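Local coordinates for A putative transcriptional regulator (Rhodococcus sp., PDB 2HKU), which probably binds DNA as a transcriptional regulator of the TetR family, at residues A[168-179]-A[193-201]. Numbering follows the deposited sequence.
Sequences FWSAIFGLVIQK and AVAVIFANL. With EDO (1,2-ethanediol), chain D.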
loop_
_atom_site.group_PDB
_atom_site.type_symbol
_atom_site.label_atom_id
_atom_site.label_comp_id
_atom_site.label_asym_id
_atom_site.label_seq_id
_atom_site.Cartn_x
_atom_site.Cartn_y
_atom_site.Cartn_z
ATOM N N PHE A 168 3.461 11.635 -0.251
ATOM C CA PHE A 168 1.997 11.776 -0.170
ATOM C C PHE A 168 1.312 10.498 -0.814
ATOM O O PHE A 168 0.479 9.836 -0.216
ATOM C CB PHE A 168 1.494 13.033 -0.900
ATOM C CG PHE A 168 -0.092 13.125 -0.913
ATOM C CD1 PHE A 168 -0.777 13.580 0.208
ATOM C CD2 PHE A 168 -0.833 12.719 -2.035
ATOM C CE1 PHE A 168 -2.223 13.650 0.201
ATOM C CE2 PHE A 168 -2.231 12.759 -2.119
ATOM C CZ PHE A 168 -2.967 13.186 -0.959
ATOM N N TRP A 169 1.672 10.165 -2.040
ATOM C CA TRP A 169 1.060 8.998 -2.672
ATOM C C TRP A 169 1.292 7.632 -1.962
ATOM O O TRP A 169 0.394 6.811 -1.926
ATOM C CB TRP A 169 1.361 8.950 -4.197
ATOM C CG TRP A 169 0.315 9.824 -4.939
ATOM C CD1 TRP A 169 0.508 11.084 -5.462
ATOM C CD2 TRP A 169 -1.053 9.505 -5.127
ATOM N NE1 TRP A 169 -0.701 11.567 -5.960
ATOM C CE2 TRP A 169 -1.663 10.602 -5.764
ATOM C CE3 TRP A 169 -1.854 8.391 -4.770
ATOM C CZ2 TRP A 169 -3.025 10.615 -6.069
ATOM C CZ3 TRP A 169 -3.207 8.403 -5.106
ATOM C CH2 TRP A 169 -3.757 9.465 -5.808
ATOM N N SER A 170 2.521 7.335 -1.555
ATOM C CA SER A 170 2.736 6.026 -0.873
ATOM C C SER A 170 2.025 5.898 0.465
ATOM O O SER A 170 1.543 4.832 0.777
ATOM C CB SER A 170 4.202 5.782 -0.657
ATOM O OG SER A 170 4.740 6.903 -0.021
ATOM N N ALA A 171 1.891 7.012 1.208
ATOM C CA ALA A 171 0.947 7.089 2.400
ATOM C C ALA A 171 -0.519 6.771 2.014
ATOM O O ALA A 171 -1.218 5.955 2.654
ATOM C CB ALA A 171 1.019 8.507 3.092
ATOM N N ILE A 172 -1.017 7.477 0.984
ATOM C CA ILE A 172 -2.329 7.177 0.503
ATOM C C ILE A 172 -2.522 5.667 0.203
ATOM O O ILE A 172 -3.466 5.083 0.688
ATOM C CB ILE A 172 -2.771 8.094 -0.707
ATOM C CG1 ILE A 172 -2.895 9.590 -0.256
ATOM C CG2 ILE A 172 -4.019 7.533 -1.338
ATOM C CD1 ILE A 172 -4.124 9.914 0.670
ATOM N N PHE A 173 -1.626 5.067 -0.594
ATOM C CA PHE A 173 -1.679 3.615 -0.905
ATOM C C PHE A 173 -1.699 2.751 0.348
ATOM O O PHE A 173 -2.600 1.908 0.529
ATOM C CB PHE A 173 -0.492 3.204 -1.814
ATOM C CG PHE A 173 -0.474 3.906 -3.169
ATOM C CD1 PHE A 173 -1.658 4.221 -3.835
ATOM C CD2 PHE A 173 0.737 4.226 -3.765
ATOM C CE1 PHE A 173 -1.577 4.890 -5.121
ATOM C CE2 PHE A 173 0.847 4.863 -5.019
ATOM C CZ PHE A 173 -0.266 5.200 -5.664
ATOM N N GLY A 174 -0.770 3.018 1.249
ATOM C CA GLY A 174 -0.641 2.201 2.530
ATOM C C GLY A 174 -1.832 2.423 3.481
ATOM O O GLY A 174 -2.286 1.492 4.185
ATOM N N LEU A 175 -2.348 3.650 3.526
ATOM C CA LEU A 175 -3.575 3.906 4.320
ATOM C C LEU A 175 -4.818 3.249 3.734
ATOM O O LEU A 175 -5.610 2.645 4.469
ATOM C CB LEU A 175 -3.859 5.410 4.533
ATOM C CG LEU A 175 -2.793 6.089 5.309
ATOM C CD1 LEU A 175 -2.608 7.637 5.098
ATOM C CD2 LEU A 175 -2.933 5.714 6.762
ATOM N N VAL A 176 -4.999 3.335 2.437
ATOM C CA VAL A 176 -6.125 2.643 1.775
ATOM C C VAL A 176 -6.051 1.148 1.981
ATOM O O VAL A 176 -7.056 0.533 2.235
ATOM C CB VAL A 176 -6.257 2.919 0.227
ATOM C CG1 VAL A 176 -7.270 1.967 -0.457
ATOM C CG2 VAL A 176 -6.708 4.381 0.013
ATOM N N ILE A 177 -4.877 0.560 1.819
ATOM C CA ILE A 177 -4.767 -0.873 1.958
ATOM C C ILE A 177 -5.134 -1.329 3.393
ATOM O O ILE A 177 -5.916 -2.266 3.582
ATOM C CB ILE A 177 -3.301 -1.336 1.618
ATOM C CG1 ILE A 177 -3.094 -1.185 0.091
ATOM C CG2 ILE A 177 -3.209 -2.807 1.973
ATOM C CD1 ILE A 177 -1.600 -1.094 -0.387
ATOM N N GLN A 178 -4.569 -0.698 4.393
ATOM C CA GLN A 178 -4.771 -1.107 5.776
ATOM C C GLN A 178 -6.134 -0.768 6.279
ATOM O O GLN A 178 -6.717 -1.439 7.144
ATOM C CB GLN A 178 -3.816 -0.359 6.640
ATOM C CG GLN A 178 -2.357 -0.953 6.411
ATOM C CD GLN A 178 -1.379 -0.237 7.186
ATOM O OE1 GLN A 178 -0.871 -0.740 8.235
ATOM N NE2 GLN A 178 -1.007 0.936 6.717
ATOM N N LYS A 179 -6.636 0.353 5.804
ATOM C CA LYS A 179 -8.041 0.705 6.109
ATOM C C LYS A 179 -9.056 -0.305 5.663
ATOM O O LYS A 179 -9.976 -0.656 6.446
ATOM C CB LYS A 179 -8.325 2.153 5.658
ATOM C CG LYS A 179 -9.798 2.549 5.753
ATOM C CD LYS A 179 -9.929 4.095 6.020
ATOM C CE LYS A 179 -9.630 4.829 4.743
ATOM N NZ LYS A 179 -10.559 4.218 3.653
ATOM N N ALA A 193 -6.902 7.744 9.493
ATOM C CA ALA A 193 -6.070 7.725 8.227
ATOM C C ALA A 193 -5.883 9.162 7.724
ATOM O O ALA A 193 -4.833 9.541 7.387
ATOM C CB ALA A 193 -6.709 6.888 7.227
ATOM N N VAL A 194 -6.948 10.000 7.742
ATOM C CA VAL A 194 -6.787 11.385 7.439
ATOM C C VAL A 194 -5.771 12.081 8.326
ATOM O O VAL A 194 -4.890 12.848 7.852
ATOM C CB VAL A 194 -8.195 12.107 7.424
ATOM C CG1 VAL A 194 -7.975 13.579 7.360
ATOM C CG2 VAL A 194 -8.979 11.650 6.207
ATOM N N ALA A 195 -5.830 11.783 9.630
ATOM C CA ALA A 195 -4.872 12.342 10.592
ATOM C C ALA A 195 -3.406 11.911 10.330
ATOM O O ALA A 195 -2.469 12.644 10.605
ATOM C CB ALA A 195 -5.287 11.986 12.034
ATOM N N VAL A 196 -3.187 10.713 9.801
ATOM C CA VAL A 196 -1.764 10.310 9.472
ATOM C C VAL A 196 -1.259 11.285 8.350
ATOM O O VAL A 196 -0.153 11.782 8.428
ATOM C CB VAL A 196 -1.673 8.786 9.000
ATOM C CG1 VAL A 196 -0.421 8.520 8.230
ATOM C CG2 VAL A 196 -1.853 7.745 10.227
ATOM N N ILE A 197 -2.078 11.564 7.332
ATOM C CA ILE A 197 -1.605 12.463 6.223
ATOM C C ILE A 197 -1.323 13.850 6.797
ATOM O O ILE A 197 -0.247 14.392 6.560
ATOM C CB ILE A 197 -2.573 12.570 5.040
ATOM C CG1 ILE A 197 -2.807 11.230 4.292
ATOM C CG2 ILE A 197 -2.111 13.681 4.018
ATOM C CD1 ILE A 197 -1.567 10.669 3.553
ATOM N N PHE A 198 -2.255 14.383 7.623
ATOM C CA PHE A 198 -1.909 15.624 8.384
ATOM C C PHE A 198 -0.618 15.631 9.210
ATOM O O PHE A 198 0.128 16.629 9.209
ATOM C CB PHE A 198 -3.137 16.148 9.135
ATOM C CG PHE A 198 -4.139 16.779 8.213
ATOM C CD1 PHE A 198 -3.931 18.090 7.747
ATOM C CD2 PHE A 198 -5.237 16.087 7.772
ATOM C CE1 PHE A 198 -4.822 18.713 6.863
ATOM C CE2 PHE A 198 -6.163 16.679 6.868
ATOM C CZ PHE A 198 -5.940 18.006 6.423
ATOM N N ALA A 199 -0.334 14.540 9.937
ATOM C CA ALA A 199 0.935 14.402 10.617
ATOM C C ALA A 199 2.102 14.279 9.686
ATOM O O ALA A 199 3.209 14.756 10.026
ATOM C CB ALA A 199 0.908 13.199 11.595
ATOM N N ASN A 200 1.911 13.654 8.508
ATOM C CA ASN A 200 3.012 13.574 7.525
ATOM C C ASN A 200 3.370 14.963 6.953
ATOM O O ASN A 200 4.503 15.224 6.676
ATOM C CB ASN A 200 2.624 12.668 6.322
ATOM C CG ASN A 200 2.567 11.174 6.673
ATOM O OD1 ASN A 200 2.061 10.360 5.882
ATOM N ND2 ASN A 200 3.057 10.816 7.805
ATOM N N LEU A 201 2.356 15.801 6.722
ATOM C CA LEU A 201 2.536 17.115 6.059
ATOM C C LEU A 201 2.944 18.197 7.073
ATOM O O LEU A 201 3.668 19.118 6.706
ATOM C CB LEU A 201 1.251 17.509 5.360
ATOM C CG LEU A 201 0.881 16.586 4.181
ATOM C CD1 LEU A 201 -0.492 16.880 3.653
ATOM C CD2 LEU A 201 1.960 16.782 3.103
HETATM C C1 EDO D . -2.385 15.427 -4.751
HETATM O O1 EDO D . -2.717 16.569 -5.594
HETATM C C2 EDO D . -3.087 14.289 -5.452
HETATM O O2 EDO D . -2.222 13.982 -6.575
#
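Ile197 is the knob of this contact: its side chain sits in a hole formed by Phe168, Ala171, Ile172 and Leu175. Segments 168-179 and 193-201 run antiparallel; their axes come within 10.4 Å, at 159° between their N-to-C directions. Packing is tightest at Ala171, where its CB lies 3.4 Å from Ile197 CD1, closer than usual van der Waals contact. Leu175 CD1 presses on Ile197 CD1 at 3.6 Å. With chi1 at -63°, the CG2 branch of Ile197 is anti to the backbone N and turned to Phe168; chi1 and chi2 together bring CD1 to Ala171. Ile197 CG2 meets the edge of the Phe168 ring, 3.8 Å from Phe168 CE1. The side chain of Ile172 crosses that of Ile197 at about a right angle, and its CG1 lies over one face of the Phe168 ring, toward the rim.

The contact is looser toward the end with Ala193. Leu175 CD2 is 4.0 Å from Ala193 CB, and Lys179 reaches Ala193 CB with its CE, more distantly. The amine of Lys179 turns to Leu104 O instead.

The CB of Trp169 is directed away from segment 193-201. Phe168 CE2 lies over one indole face, near its rim, and Trp169 touches Leu138. Trp169 NE1 donates to O2 of a bound 1,2-ethanediol, probably from the crystallisation liquor, at 2.9 Å. An alanine at Trp169 would probably open a gap beside Phe168 and Leu138 and leave the diol without this donor.

The contact is buried in the all-helical C-terminal region. Helix 92-104 packs on Phe168 and Ile197 through Val100, and helix 125-152 touches Phe168 and Trp169. The second subunit packs on Leu175 and Asn200 through its own Ser170 and Ala167, placing this helix pair at the dimer interface.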